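Local coordinates for protein Zn-dependent hydrolase, glyoxylase (Echinicola vietnamensis, PDB 6T5K) that probably hydrolyses beta-lactam antibiotics, carbapenems among them, to substituted beta-amino acids with the help of two bound zinc ions, at residues 108-111 and 112-116; 126-129 and 130-133; 200-203 and 204-208; 207-210 and 211-215. All blocks are in the same frame, centred on the assembly; numbering follows the deposited sequence.

Contact 1: residues 108-111 and 112-116; sequences GLEA and FHARN. With EDO (1,2-ethanediol), chain D; EDO (1,2-ethanediol), chain F.
Leu109 O takes the backbone N-H of His113 at 2.9 Å and a weak, bent bond from Phe112 N. The same oxygen lies over one face of the His113 imidazole, toward its rim, 3.4 Å from CG. Leu109 CB adds an off-centre CH-pi contact to that ring, 4.3 Å from its centroid. His113 CG stands beside the backbone N (chi1 -65°), which leans the ring back over the preceding turn. At the ring edge and in its plane, His113 ND1 donates to O2 of a 1,2-ethanediol, probably from the crystallisation liquor, at 2.9 Å and 168°; that hydroxyl in turn donates a hydrogen bond to Glu110 OE1 at 2.6 Å. One turn after Ala111, the extended Arg115 chain brings NH1 back to Ala111 O at 2.9 Å, the oxygen lying in the guanidinium plane, while NE makes a salt bridge to Glu87 of helix 76-88. Phe112 packs on Thr79 and Leu83 of that helix and on Val96. Asn116, with positive phi, closes a Schellman motif. The protein's own hold on the His113 ring is Ser119 OG at NE2; the diol holds ND1 in this crystal, and the nearby Glu110 carboxylate could modestly favour protonation of the imidazole.

Contact 2: residues 126-129 and 130-133; sequences LSLA and SQHD
His132 folds back on the last turn of helix 123-131 and holds Leu128 O twice. His132 ND1 donates to Leu128 O at 2.8 Å and 158°, and His132 N donates to it at 3.0 Å, the two arriving from opposite faces of the carbonyl plane. Leu128 O lies in the plane of the imidazole, at its edge. The first torsion, with CG beside the backbone N (chi1 -73°), lays the ring back along the helix, and chi2 turns ND1 to the oxygen. Together the paired bonds fix both the ring and the residue that carries it. The ring is also packed: Phe101 and Phe134 meet it, planes at about 35° and 30°, and Leu128 also rests on Phe101, with Gln165 and Asp166 alongside. The strip of Ser127, Ser130 and Gln131 is looser and more exposed. There Gln131 runs back over the Ser127 carbonyl, CG lying 3.2 Å and NE2 3.5 Å from Ser127 O. Ser127 OG bonds back to Asn124 O, one turn earlier. Regular backbone bonds underlie this strip, Ser130 N to Leu126 O and Gln131 N to Ser127 O. Asp133 then takes positive phi and its N bonds Ser130 O at 3.0 Å. This is a Schellman helix end, placed in the beta-alpha-beta unit of strand 119-122, helix 123-131 and strand 139-141, with the His132 side chain about 6 Å from that of the zinc ligand His102.

Contact 3: residues 200-203 and 204-208; sequences EAWP and VTVNK
Thr205 N donates to Ala201 O at 2.9 Å and 172°, an almost straight bond that opens the series of the first turns of helix 201-212. Val206 N to Trp202 O at 3.0 Å and Asn207 N to Pro203 O at 2.9 Å continue it. Pro203 has no N-H to give, which suits a residue in the first turn, where backbone nitrogens have no carbonyl behind them within the helix. Thr205 OG1 sits 3.2 Å from Ala201 O, but its hydrogen-bond partner is Glu161 O in a loop beside the helix. Outside these backbone bonds, Trp202 and Val206 lie side by side and point the same way. The branch that does the touching is Val206 CG2, which stands beside the backbone N; it meets the indole at its edge, in the ring plane, 3.6 Å from Trp202 CD1. Trp202 swings its CG anti to the backbone N (chi1 -158°), carrying the indole off the helix into the interior. There NE1 bonds Leu183 O, Phe239 of helix 230-239 stacks on the ring, and His163 touches it. Pro203 presses on Glu236 and Phe239 of helix 230-239. This is the N-terminal part of the helix in the beta-alpha-beta unit between strands 177-181 and 218-221, and its tryptophan packs as a second-shell residue behind the zinc ligand His163.

Contact 4: residues 207-210 and 211-215; sequences NKIS and TAYPN
Thr211 sets its OG1 beside the backbone N and anti to the carbonyl carbon (chi1 -59°), which sends the hydroxyl back along helix 201-212 to Asn207 O. Thr211 OG1 donates to Asn207 O at 2.8 Å. Thr211 N reaches Asn207 O at 2.9 Å from the opposite face of the carbonyl plane, so one acceptor is gripped twice by one residue. Asn207 OD1 lies 3.3 Å from Thr211 OG1, but the amide's firm partner is elsewhere: ND2 bonds Glu236 of helix 230-239. On the inner side, Tyr213 also keeps its CG beside the backbone N, and the ring leans toward the preceding turn. Ile209 CG2 meets the ring at its edge and in its plane, 3.9 Å from Tyr213 CD2, while Ala212 CB lies over the centre of one ring face. The helix ends here. Tyr213 N still donates to Ile209 O at 3.0 Å and only weakly to Ser210 O, and Tyr213 is the first residue to leave helical angles. Pro214 follows with no N-H to offer. Ser210 O is served instead by a water that donates to it at 3.0 Å and to Tyr213 O at 2.9 Å, bridging the end of the helix. Ile209 and Tyr213 pack on Ile169 and Leu178 of strands 169-172 and 177-181, Tyr171 stacks on the tyrosine ring, and Leu232 of helix 230-239 covers Ile209 and Ser210.

In the fold
All four contacts are local turns of helices around the sheets of the metallo-beta-lactamase fold. Contacts 3 and 4 share Asn207 and Lys208 and lie on helix 201-212, their centres about 11 Å apart. Contacts 1 and 2, on successive helices, have centres about 17 Å apart with no touch between them; contact 1 lies across the chain's centre from contacts 3 and 4, about 32 and 33 Å away between centres. The zinc site involves them unequally. Side chains of contacts 3 and 2 come nearest, Trp202 about 8 Å and His132 about 10 Å from a zinc ion, whereas Leu109 of contact 1 is about 14 Å away. The centres of contacts 2 and 3 are about 24 Å apart.

Contact 1: residues 108-111 and 112-116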
ATOM      1  N   GLY A 108      -6.689   8.384   6.613  1.00 19.64           N
ATOM      2  CA  GLY A 108      -6.359   8.399   8.024  1.00 20.45           C
ATOM      3  C   GLY A 108      -5.040   9.035   8.405  1.00 18.55           C
ATOM      4  O   GLY A 108      -4.547   8.807   9.513  1.00 19.03           O
ATOM      5  N   LEU A 109      -4.479   9.890   7.557  1.00 18.97           N
ATOM      6  CA  LEU A 109      -3.151  10.407   7.867  1.00 18.56           C
ATOM      7  C   LEU A 109      -3.112  11.212   9.168  1.00 18.56           C
ATOM      8  O   LEU A 109      -2.069  11.247   9.836  1.00 20.35           O
ATOM      9  CB  LEU A 109      -2.635  11.276   6.735  1.00 19.34           C
ATOM     10  CG  LEU A 109      -2.081  10.519   5.535  1.00 19.34           C
ATOM     11  CD1 LEU A 109      -1.603  11.547   4.539  1.00 20.50           C
ATOM     12  CD2 LEU A 109      -0.958   9.575   5.913  1.00 19.51           C
ATOM     13  N   GLU A 110      -4.202  11.892   9.537  1.00 19.44           N
ATOM     14  CA  GLU A 110      -4.115  12.731  10.730  1.00 20.81           C
ATOM     15  C   GLU A 110      -3.826  11.899  11.980  1.00 20.45           C
ATOM     16  O   GLU A 110      -3.193  12.395  12.923  1.00 21.58           O
ATOM     17  CB  GLU A 110      -5.378  13.577  10.914  1.00 23.11           C
ATOM     18  CG  GLU A 110      -5.529  14.176  12.312  1.00 28.70           C
ATOM     19  CD  GLU A 110      -4.410  15.159  12.718  0.90 32.64           C
ATOM     20  OE1 GLU A 110      -3.635  15.635  11.858  0.90 34.33           O
ATOM     21  OE2 GLU A 110      -4.329  15.474  13.923  1.00 32.12           O
ATOM     22  N   ALA A 111      -4.260  10.635  12.008  1.00 20.09           N
ATOM     23  CA  ALA A 111      -3.928   9.775  13.133  1.00 20.36           C
ATOM     24  C   ALA A 111      -2.421   9.568  13.246  1.00 19.20           C
ATOM     25  O   ALA A 111      -1.885   9.439  14.347  1.00 20.33           O
ATOM     26  CB  ALA A 111      -4.658   8.439  13.008  1.00 20.56           C
ATOM     27  N   PHE A 112      -1.727   9.489  12.113  1.00 19.10           N
ATOM     28  CA  PHE A 112      -0.275   9.390  12.150  1.00 18.03           C
ATOM     29  C   PHE A 112       0.337  10.720  12.551  1.00 18.68           C
ATOM     30  O   PHE A 112       1.231  10.773  13.408  1.00 19.08           O
ATOM     31  CB  PHE A 112       0.243   8.950  10.784  1.00 18.53           C
ATOM     32  CG  PHE A 112       0.060   7.493  10.516  1.00 18.43           C
ATOM     33  CD1 PHE A 112      -1.125   7.004   9.994  1.00 20.05           C
ATOM     34  CD2 PHE A 112       1.073   6.597  10.798  1.00 19.33           C
ATOM     35  CE1 PHE A 112      -1.285   5.654   9.745  1.00 19.98           C
ATOM     36  CE2 PHE A 112       0.906   5.255  10.557  1.00 19.86           C
ATOM     37  CZ  PHE A 112      -0.280   4.791  10.031  1.00 19.60           C
ATOM     38  N   HIS A 113      -0.158  11.809  11.965  1.00 18.32           N
ATOM     39  CA  HIS A 113       0.408  13.111  12.242  1.00 19.74           C
ATOM     40  C   HIS A 113       0.237  13.471  13.707  1.00 19.55           C
ATOM     41  O   HIS A 113       1.156  14.004  14.327  1.00 21.64           O
ATOM     42  CB  HIS A 113      -0.265  14.134  11.351  1.00 19.76           C
ATOM     43  CG  HIS A 113      -0.002  13.930   9.893  1.00 20.22           C
ATOM     44  ND1 HIS A 113      -0.747  14.547   8.917  1.00 20.36           N
ATOM     45  CD2 HIS A 113       0.935  13.186   9.246  1.00 19.18           C
ATOM     46  CE1 HIS A 113      -0.293  14.180   7.728  1.00 20.82           C
ATOM     47  NE2 HIS A 113       0.717  13.343   7.900  1.00 19.11           N
ATOM     48  N   ALA A 114      -0.908  13.142  14.289  1.00 19.56           N
ATOM     49  CA  ALA A 114      -1.138  13.433  15.700  1.00 20.15           C
ATOM     50  C   ALA A 114      -0.065  12.813  16.589  1.00 21.04           C
ATOM     51  O   ALA A 114       0.249  13.346  17.667  1.00 22.49           O
ATOM     52  CB  ALA A 114      -2.497  12.873  16.088  1.00 21.31           C
ATOM     53  N   ARG A 115       0.484  11.682  16.169  1.00 21.35           N
ATOM     54  CA  ARG A 115       1.519  10.965  16.892  1.00 21.66           C
ATOM     55  C   ARG A 115       2.926  11.357  16.462  1.00 21.77           C
ATOM     56  O   ARG A 115       3.899  10.721  16.895  1.00 23.22           O
ATOM     57  CB  ARG A 115       1.322   9.462  16.696  1.00 22.78           C
ATOM     58  CG  ARG A 115       0.068   8.927  17.365  1.00 22.37           C
ATOM     59  CD  ARG A 115      -0.320   7.547  16.818  1.00 21.51           C
ATOM     60  NE  ARG A 115      -1.354   6.930  17.622  1.00 24.24           N
ATOM     61  CZ  ARG A 115      -2.654   7.182  17.499  1.00 24.64           C
ATOM     62  NH1 ARG A 115      -3.088   8.023  16.571  1.00 23.20           N
ATOM     63  NH2 ARG A 115      -3.524   6.592  18.321  1.00 28.56           N
ATOM     64  N   ASN A 116       3.054  12.400  15.643  1.00 22.32           N
ATOM     65  CA  ASN A 116       4.359  12.855  15.168  1.00 24.31           C
ATOM     66  C   ASN A 116       5.057  11.783  14.355  1.00 21.17           C
ATOM     67  O   ASN A 116       6.286  11.750  14.290  1.00 24.27           O
ATOM     68  CB  ASN A 116       5.186  13.408  16.324  1.00 29.22           C
ATOM     69  CG  ASN A 116       4.579  14.695  16.876  1.00 34.67           C
ATOM     70  OD1 ASN A 116       3.986  15.501  16.158  0.40 35.43           O
ATOM     71  ND2 ASN A 116       4.702  14.864  18.194  1.00 38.73           N
TER
HETATM   72  C1  EDO D1203       0.824  16.597  15.559  1.00 66.60           C
HETATM   73  O1  EDO D1203       0.962  16.440  16.978  1.00 66.27           O
HETATM   74  C2  EDO D1203      -0.444  17.389  15.239  1.00 66.91           C
HETATM   75  O2  EDO D1203      -0.981  17.006  13.965  1.00 67.86           O
HETATM   76  C1  EDO F1205      -4.514  16.733   7.223  1.00 38.15           C
HETATM   77  O1  EDO F1205      -3.736  17.308   6.133  1.00 37.84           O
HETATM   78  C2  EDO F1205      -3.809  15.637   8.063  1.00 37.04           C
HETATM   79  O2  EDO F1205      -3.204  16.052   9.344  1.00 33.21           O

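Contact 2: residues 126-129 and 130-133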
ATOM      1  N   LEU A 126       1.123  14.928  -3.053  1.00 18.15           N
ATOM      2  CA  LEU A 126       0.878  16.052  -2.153  1.00 18.76           C
ATOM      3  C   LEU A 126      -0.045  17.080  -2.800  1.00 19.42           C
ATOM      4  O   LEU A 126      -1.033  17.513  -2.199  1.00 20.10           O
ATOM      5  CB  LEU A 126       2.195  16.698  -1.757  1.00 19.27           C
ATOM      6  CG  LEU A 126       2.922  15.992  -0.606  1.00 19.30           C
ATOM      7  CD1 LEU A 126       3.402  14.614  -0.986  1.00 19.41           C
ATOM      8  CD2 LEU A 126       4.091  16.854  -0.138  1.00 21.04           C
ATOM      9  N   SER A 127       0.252  17.473  -4.039  1.00 20.21           N
ATOM     10  CA  SER A 127      -0.566  18.493  -4.695  1.00 20.87           C
ATOM     11  C   SER A 127      -1.952  17.953  -5.018  1.00 20.43           C
ATOM     12  O   SER A 127      -2.951  18.649  -4.817  1.00 21.27           O
ATOM     13  CB  SER A 127       0.129  19.021  -5.939  1.00 26.17           C
ATOM     14  OG  SER A 127       0.656  17.971  -6.701  0.90 28.72           O
ATOM     15  N   LEU A 128      -2.045  16.694  -5.452  1.00 18.44           N
ATOM     16  CA  LEU A 128      -3.361  16.131  -5.744  1.00 17.25           C
ATOM     17  C   LEU A 128      -4.212  16.038  -4.482  1.00 18.50           C
ATOM     18  O   LEU A 128      -5.411  16.323  -4.512  1.00 18.74           O
ATOM     19  CB  LEU A 128      -3.193  14.764  -6.399  1.00 17.37           C
ATOM     20  CG  LEU A 128      -2.703  14.850  -7.826  1.00 17.92           C
ATOM     21  CD1 LEU A 128      -2.191  13.523  -8.288  1.00 16.87           C
ATOM     22  CD2 LEU A 128      -3.816  15.325  -8.783  1.00 20.68           C
ATOM     23  N   ALA A 129      -3.613  15.639  -3.365  1.00 19.20           N
ATOM     24  CA  ALA A 129      -4.369  15.575  -2.116  1.00 19.03           C
ATOM     25  C   ALA A 129      -4.899  16.954  -1.762  1.00 20.98           C
ATOM     26  O   ALA A 129      -6.073  17.118  -1.405  1.00 22.23           O
ATOM     27  CB  ALA A 129      -3.470  15.048  -1.006  1.00 18.71           C
ATOM     28  N   SER A 130      -4.042  17.964  -1.865  1.00 20.43           N
ATOM     29  CA  SER A 130      -4.464  19.313  -1.540  1.00 22.58           C
ATOM     30  C   SER A 130      -5.594  19.767  -2.450  1.00 23.25           C
ATOM     31  O   SER A 130      -6.586  20.342  -1.987  1.00 24.85           O
ATOM     32  CB  SER A 130      -3.265  20.247  -1.665  1.00 25.64           C
ATOM     33  OG  SER A 130      -3.688  21.574  -1.435  1.00 29.51           O
ATOM     34  N   GLN A 131      -5.483  19.505  -3.745  1.00 24.13           N
ATOM     35  CA  GLN A 131      -6.521  19.975  -4.641  1.00 23.64           C
ATOM     36  C   GLN A 131      -7.850  19.290  -4.379  1.00 24.42           C
ATOM     37  O   GLN A 131      -8.904  19.839  -4.721  1.00 25.32           O
ATOM     38  CB  GLN A 131      -6.175  19.726  -6.095  1.00 26.52           C
ATOM     39  CG  GLN A 131      -4.978  20.387  -6.642  1.00 29.65           C
ATOM     40  CD  GLN A 131      -4.602  19.747  -7.964  1.00 36.26           C
ATOM     41  OE1 GLN A 131      -5.462  19.500  -8.791  1.00 40.55           O
ATOM     42  NE2 GLN A 131      -3.295  19.510  -8.186  1.00 37.76           N
ATOM     43  N   HIS A 132      -7.820  18.057  -3.889  1.00 22.79           N
ATOM     44  CA  HIS A 132      -9.043  17.330  -3.554  1.00 24.56           C
ATOM     45  C   HIS A 132      -9.532  17.589  -2.137  1.00 26.35           C
ATOM     46  O   HIS A 132     -10.568  17.035  -1.747  1.00 26.80           O
ATOM     47  CB  HIS A 132      -8.841  15.826  -3.768  1.00 22.90           C
ATOM     48  CG  HIS A 132      -8.808  15.445  -5.211  1.00 24.25           C
ATOM     49  ND1 HIS A 132      -7.684  15.604  -6.002  1.00 22.43           N
ATOM     50  CD2 HIS A 132      -9.778  14.970  -6.028  1.00 25.26           C
ATOM     51  CE1 HIS A 132      -7.968  15.233  -7.242  1.00 23.00           C
ATOM     52  NE2 HIS A 132      -9.219  14.818  -7.275  1.00 24.07           N
ATOM     53  N   ASP A 133      -8.819  18.408  -1.366  1.00 26.06           N
ATOM     54  CA  ASP A 133      -9.160  18.660   0.035  1.00 30.56           C
ATOM     55  C   ASP A 133      -9.143  17.364   0.849  1.00 27.74           C
ATOM     56  O   ASP A 133      -9.970  17.149   1.734  1.00 28.31           O
ATOM     57  CB  ASP A 133     -10.488  19.414   0.171  1.00 36.46           C
ATOM     58  CG  ASP A 133     -10.689  19.980   1.551  1.00 44.11           C
ATOM     59  OD1 ASP A 133      -9.687  20.427   2.165  1.00 47.76           O
ATOM     60  OD2 ASP A 133     -11.857  19.972   2.017  1.00 46.45           O
TER

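Contact 3: residues 200-203 and 204-208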
ATOM      1  N   GLU A 200      -3.536   3.845 -20.851  1.00 16.12           N
ATOM      2  CA  GLU A 200      -2.454   3.673 -21.819  1.00 14.60           C
ATOM      3  C   GLU A 200      -1.145   3.417 -21.114  1.00 16.11           C
ATOM      4  O   GLU A 200      -0.389   2.521 -21.503  1.00 16.54           O
ATOM      5  CB  GLU A 200      -2.337   4.920 -22.686  1.00 16.47           C
ATOM      6  CG  GLU A 200      -3.498   5.101 -23.644  1.00 16.17           C
ATOM      7  CD  GLU A 200      -4.791   5.532 -22.997  1.00 16.88           C
ATOM      8  OE1 GLU A 200      -4.737   6.371 -22.083  1.00 18.35           O
ATOM      9  OE2 GLU A 200      -5.874   5.047 -23.453  1.00 19.67           O
ATOM     10  N   ALA A 201      -0.883   4.166 -20.040  1.00 14.67           N
ATOM     11  CA  ALA A 201       0.378   4.011 -19.327  1.00 14.62           C
ATOM     12  C   ALA A 201       0.405   2.739 -18.508  1.00 16.36           C
ATOM     13  O   ALA A 201       1.480   2.193 -18.268  1.00 16.67           O
ATOM     14  CB  ALA A 201       0.605   5.192 -18.390  1.00 15.62           C
ATOM     15  N   TRP A 202      -0.753   2.311 -18.006  1.00 14.17           N
ATOM     16  CA  TRP A 202      -0.818   1.266 -16.986  1.00 14.45           C
ATOM     17  C   TRP A 202      -0.022   0.023 -17.329  1.00 14.55           C
ATOM     18  O   TRP A 202       0.802  -0.395 -16.502  1.00 14.42           O
ATOM     19  CB  TRP A 202      -2.296   0.929 -16.751  1.00 14.23           C
ATOM     20  CG  TRP A 202      -2.608   0.293 -15.420  1.00 13.09           C
ATOM     21  CD1 TRP A 202      -1.849  -0.625 -14.715  1.00 15.30           C
ATOM     22  CD2 TRP A 202      -3.794   0.499 -14.644  1.00 15.33           C
ATOM     23  NE1 TRP A 202      -2.500  -0.990 -13.560  1.00 15.20           N
ATOM     24  CE2 TRP A 202      -3.677  -0.296 -13.479  1.00 14.70           C
ATOM     25  CE3 TRP A 202      -4.930   1.302 -14.801  1.00 16.03           C
ATOM     26  CZ2 TRP A 202      -4.663  -0.323 -12.504  1.00 16.49           C
ATOM     27  CZ3 TRP A 202      -5.900   1.251 -13.836  1.00 15.34           C
ATOM     28  CH2 TRP A 202      -5.756   0.463 -12.703  1.00 15.76           C
ATOM     29  N   PRO A 203      -0.192  -0.605 -18.497  1.00 15.20           N
ATOM     30  CA  PRO A 203       0.580  -1.831 -18.746  1.00 15.40           C
ATOM     31  C   PRO A 203       2.067  -1.550 -18.863  1.00 15.00           C
ATOM     32  O   PRO A 203       2.882  -2.423 -18.526  1.00 15.43           O
ATOM     33  CB  PRO A 203       0.008  -2.372 -20.063  1.00 16.69           C
ATOM     34  CG  PRO A 203      -0.593  -1.188 -20.761  1.00 17.36           C
ATOM     35  CD  PRO A 203      -1.113  -0.293 -19.607  1.00 16.61           C
ATOM     36  N   VAL A 204       2.435  -0.382 -19.391  1.00 15.62           N
ATOM     37  CA  VAL A 204       3.842  -0.018 -19.510  1.00 15.00           C
ATOM     38  C   VAL A 204       4.466   0.104 -18.126  1.00 15.83           C
ATOM     39  O   VAL A 204       5.562  -0.403 -17.873  1.00 17.33           O
ATOM     40  CB  VAL A 204       3.980   1.293 -20.309  1.00 16.94           C
ATOM     41  CG1 VAL A 204       5.435   1.776 -20.382  1.00 17.48           C
ATOM     42  CG2 VAL A 204       3.410   1.120 -21.713  1.00 19.08           C
ATOM     43  N   THR A 205       3.792   0.824 -17.224  1.00 14.05           N
ATOM     44  CA  THR A 205       4.246   0.941 -15.841  1.00 13.47           C
ATOM     45  C   THR A 205       4.389  -0.416 -15.176  1.00 12.61           C
ATOM     46  O   THR A 205       5.403  -0.692 -14.525  1.00 14.40           O
ATOM     47  CB  THR A 205       3.228   1.803 -15.106  1.00 14.63           C
ATOM     48  OG1 THR A 205       3.207   3.088 -15.743  1.00 15.46           O
ATOM     49  CG2 THR A 205       3.569   1.918 -13.624  1.00 15.32           C
ATOM     50  N   VAL A 206       3.385  -1.285 -15.341  1.00 13.31           N
ATOM     51  CA  VAL A 206       3.462  -2.583 -14.682  1.00 14.16           C
ATOM     52  C   VAL A 206       4.595  -3.429 -15.251  1.00 14.27           C
ATOM     53  O   VAL A 206       5.256  -4.168 -14.516  1.00 14.58           O
ATOM     54  CB  VAL A 206       2.100  -3.295 -14.669  1.00 13.69           C
ATOM     55  CG1 VAL A 206       2.235  -4.693 -14.085  1.00 15.91           C
ATOM     56  CG2 VAL A 206       1.145  -2.441 -13.837  1.00 16.72           C
ATOM     57  N   ASN A 207       4.828  -3.378 -16.557  1.00 13.98           N
ATOM     58  CA  ASN A 207       5.934  -4.145 -17.080  1.00 14.21           C
ATOM     59  C   ASN A 207       7.262  -3.635 -16.524  1.00 14.96           C
ATOM     60  O   ASN A 207       8.193  -4.437 -16.311  1.00 15.02           O
ATOM     61  CB  ASN A 207       5.964  -4.111 -18.606  1.00 17.27           C
ATOM     62  CG  ASN A 207       6.933  -5.143 -19.180  1.00 20.93           C
ATOM     63  OD1 ASN A 207       8.091  -4.847 -19.454  1.00 22.51           O
ATOM     64  ND2 ASN A 207       6.481  -6.385 -19.271  1.00 23.55           N
ATOM     65  N   LYS A 208       7.375  -2.315 -16.282  1.00 15.49           N
ATOM     66  CA  LYS A 208       8.613  -1.808 -15.697  1.00 15.21           C
ATOM     67  C   LYS A 208       8.817  -2.428 -14.323  1.00 13.82           C
ATOM     68  O   LYS A 208       9.939  -2.782 -13.935  1.00 15.49           O
ATOM     69  CB  LYS A 208       8.662  -0.299 -15.583  1.00 15.88           C
ATOM     70  CG  LYS A 208       8.725   0.366 -16.920  1.00 18.23           C
ATOM     71  CD  LYS A 208       8.524   1.833 -16.806  1.00 23.26           C
ATOM     72  CE  LYS A 208       9.564   2.423 -15.953  0.80 30.14           C
ATOM     73  NZ  LYS A 208       9.235   3.841 -15.547  0.80 34.37           N
TER

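Contact 4: residues 207-210 and 211-215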
ATOM      1  N   ASN A 207       4.828  -3.378 -16.557  1.00 13.98           N
ATOM      2  CA  ASN A 207       5.934  -4.145 -17.080  1.00 14.21           C
ATOM      3  C   ASN A 207       7.262  -3.635 -16.524  1.00 14.96           C
ATOM      4  O   ASN A 207       8.193  -4.437 -16.311  1.00 15.02           O
ATOM      5  CB  ASN A 207       5.964  -4.111 -18.606  1.00 17.27           C
ATOM      6  CG  ASN A 207       6.933  -5.143 -19.180  1.00 20.93           C
ATOM      7  OD1 ASN A 207       8.091  -4.847 -19.454  1.00 22.51           O
ATOM      8  ND2 ASN A 207       6.481  -6.385 -19.271  1.00 23.55           N
ATOM      9  N   LYS A 208       7.375  -2.315 -16.282  1.00 15.49           N
ATOM     10  CA  LYS A 208       8.613  -1.808 -15.697  1.00 15.21           C
ATOM     11  C   LYS A 208       8.817  -2.428 -14.323  1.00 13.82           C
ATOM     12  O   LYS A 208       9.939  -2.782 -13.935  1.00 15.49           O
ATOM     13  CB  LYS A 208       8.662  -0.299 -15.583  1.00 15.88           C
ATOM     14  CG  LYS A 208       8.725   0.366 -16.920  1.00 18.23           C
ATOM     15  CD  LYS A 208       8.524   1.833 -16.806  1.00 23.26           C
ATOM     16  CE  LYS A 208       9.564   2.423 -15.953  0.80 30.14           C
ATOM     17  NZ  LYS A 208       9.235   3.841 -15.547  0.80 34.37           N
ATOM     18  N   ILE A 209       7.715  -2.590 -13.565  1.00 13.62           N
ATOM     19  CA  ILE A 209       7.769  -3.194 -12.226  1.00 13.44           C
ATOM     20  C   ILE A 209       8.197  -4.654 -12.310  1.00 13.87           C
ATOM     21  O   ILE A 209       9.079  -5.105 -11.578  1.00 15.37           O
ATOM     22  CB  ILE A 209       6.401  -3.059 -11.523  1.00 15.57           C
ATOM     23  CG1 ILE A 209       6.115  -1.564 -11.250  1.00 15.45           C
ATOM     24  CG2 ILE A 209       6.365  -3.828 -10.192  1.00 16.72           C
ATOM     25  CD1 ILE A 209       4.707  -1.264 -10.858  1.00 17.73           C
ATOM     26  N   SER A 210       7.561  -5.414 -13.197  0.50 13.27           N
ATOM     27  CA  SER A 210       7.938  -6.813 -13.350  0.50 14.39           C
ATOM     28  C   SER A 210       9.407  -6.931 -13.726  0.50 15.26           C
ATOM     29  O   SER A 210      10.140  -7.765 -13.177  0.50 15.94           O
ATOM     30  CB  SER A 210       7.070  -7.440 -14.436  0.50 16.48           C
ATOM     31  OG  SER A 210       5.704  -7.347 -14.079  0.50 17.77           O
ATOM     32  N   THR A 211       9.850  -6.098 -14.660  1.00 14.82           N
ATOM     33  CA  THR A 211      11.242  -6.147 -15.106  1.00 15.40           C
ATOM     34  C   THR A 211      12.214  -5.757 -13.994  1.00 15.62           C
ATOM     35  O   THR A 211      13.357  -6.237 -13.959  1.00 17.64           O
ATOM     36  CB  THR A 211      11.391  -5.223 -16.314  1.00 17.01           C
ATOM     37  OG1 THR A 211      10.513  -5.657 -17.353  1.00 19.41           O
ATOM     38  CG2 THR A 211      12.769  -5.220 -16.863  1.00 17.29           C
ATOM     39  N   ALA A 212      11.806  -4.847 -13.113  1.00 14.46           N
ATOM     40  CA  ALA A 212      12.673  -4.398 -12.028  1.00 14.77           C
ATOM     41  C   ALA A 212      12.783  -5.433 -10.912  1.00 14.59           C
ATOM     42  O   ALA A 212      13.828  -5.518 -10.257  1.00 15.97           O
ATOM     43  CB  ALA A 212      12.127  -3.102 -11.412  1.00 14.59           C
ATOM     44  N   TYR A 213      11.705  -6.178 -10.648  1.00 14.58           N
ATOM     45  CA  TYR A 213      11.628  -7.095  -9.505  1.00 14.56           C
ATOM     46  C   TYR A 213      11.273  -8.506  -9.969  1.00 15.42           C
ATOM     47  O   TYR A 213      10.247  -9.067  -9.594  1.00 16.91           O
ATOM     48  CB  TYR A 213      10.607  -6.585  -8.492  1.00 15.39           C
ATOM     49  CG  TYR A 213      10.766  -5.134  -8.102  1.00 15.10           C
ATOM     50  CD1 TYR A 213      11.936  -4.659  -7.533  1.00 14.99           C
ATOM     51  CD2 TYR A 213       9.738  -4.247  -8.303  1.00 16.12           C
ATOM     52  CE1 TYR A 213      12.081  -3.336  -7.163  1.00 15.80           C
ATOM     53  CE2 TYR A 213       9.861  -2.920  -7.941  1.00 16.17           C
ATOM     54  CZ  TYR A 213      11.039  -2.460  -7.378  1.00 15.47           C
ATOM     55  OH  TYR A 213      11.127  -1.134  -7.014  1.00 17.13           O
ATOM     56  N   PRO A 214      12.140  -9.131 -10.756  1.00 15.11           N
ATOM     57  CA  PRO A 214      11.830 -10.464 -11.279  1.00 15.65           C
ATOM     58  C   PRO A 214      11.811 -11.557 -10.234  1.00 16.99           C
ATOM     59  O   PRO A 214      11.258 -12.636 -10.499  1.00 21.38           O
ATOM     60  CB  PRO A 214      12.945 -10.712 -12.302  1.00 16.42           C
ATOM     61  CG  PRO A 214      14.082  -9.826 -11.800  1.00 15.49           C
ATOM     62  CD  PRO A 214      13.395  -8.590 -11.279  1.00 15.05           C
ATOM     63  N   ASN A 215      12.333 -11.294  -9.041  1.00 16.10           N
ATOM     64  CA  ASN A 215      12.436 -12.317  -8.016  1.00 18.99           C
ATOM     65  C   ASN A 215      11.347 -12.224  -6.969  1.00 16.55           C
ATOM     66  O   ASN A 215      11.415 -12.937  -5.964  1.00 16.60           O
ATOM     67  CB  ASN A 215      13.802 -12.248  -7.338  1.00 24.43           C
ATOM     68  CG  ASN A 215      14.932 -12.303  -8.338  1.00 29.60           C
ATOM     69  OD1 ASN A 215      15.785 -11.395  -8.416  1.00 31.91           O
ATOM     70  ND2 ASN A 215      14.899 -13.327  -9.180  1.00 29.57           N
TER
HETATM   71  O   HOH W   1       8.397  -9.721 -11.702  1.00 28.39           O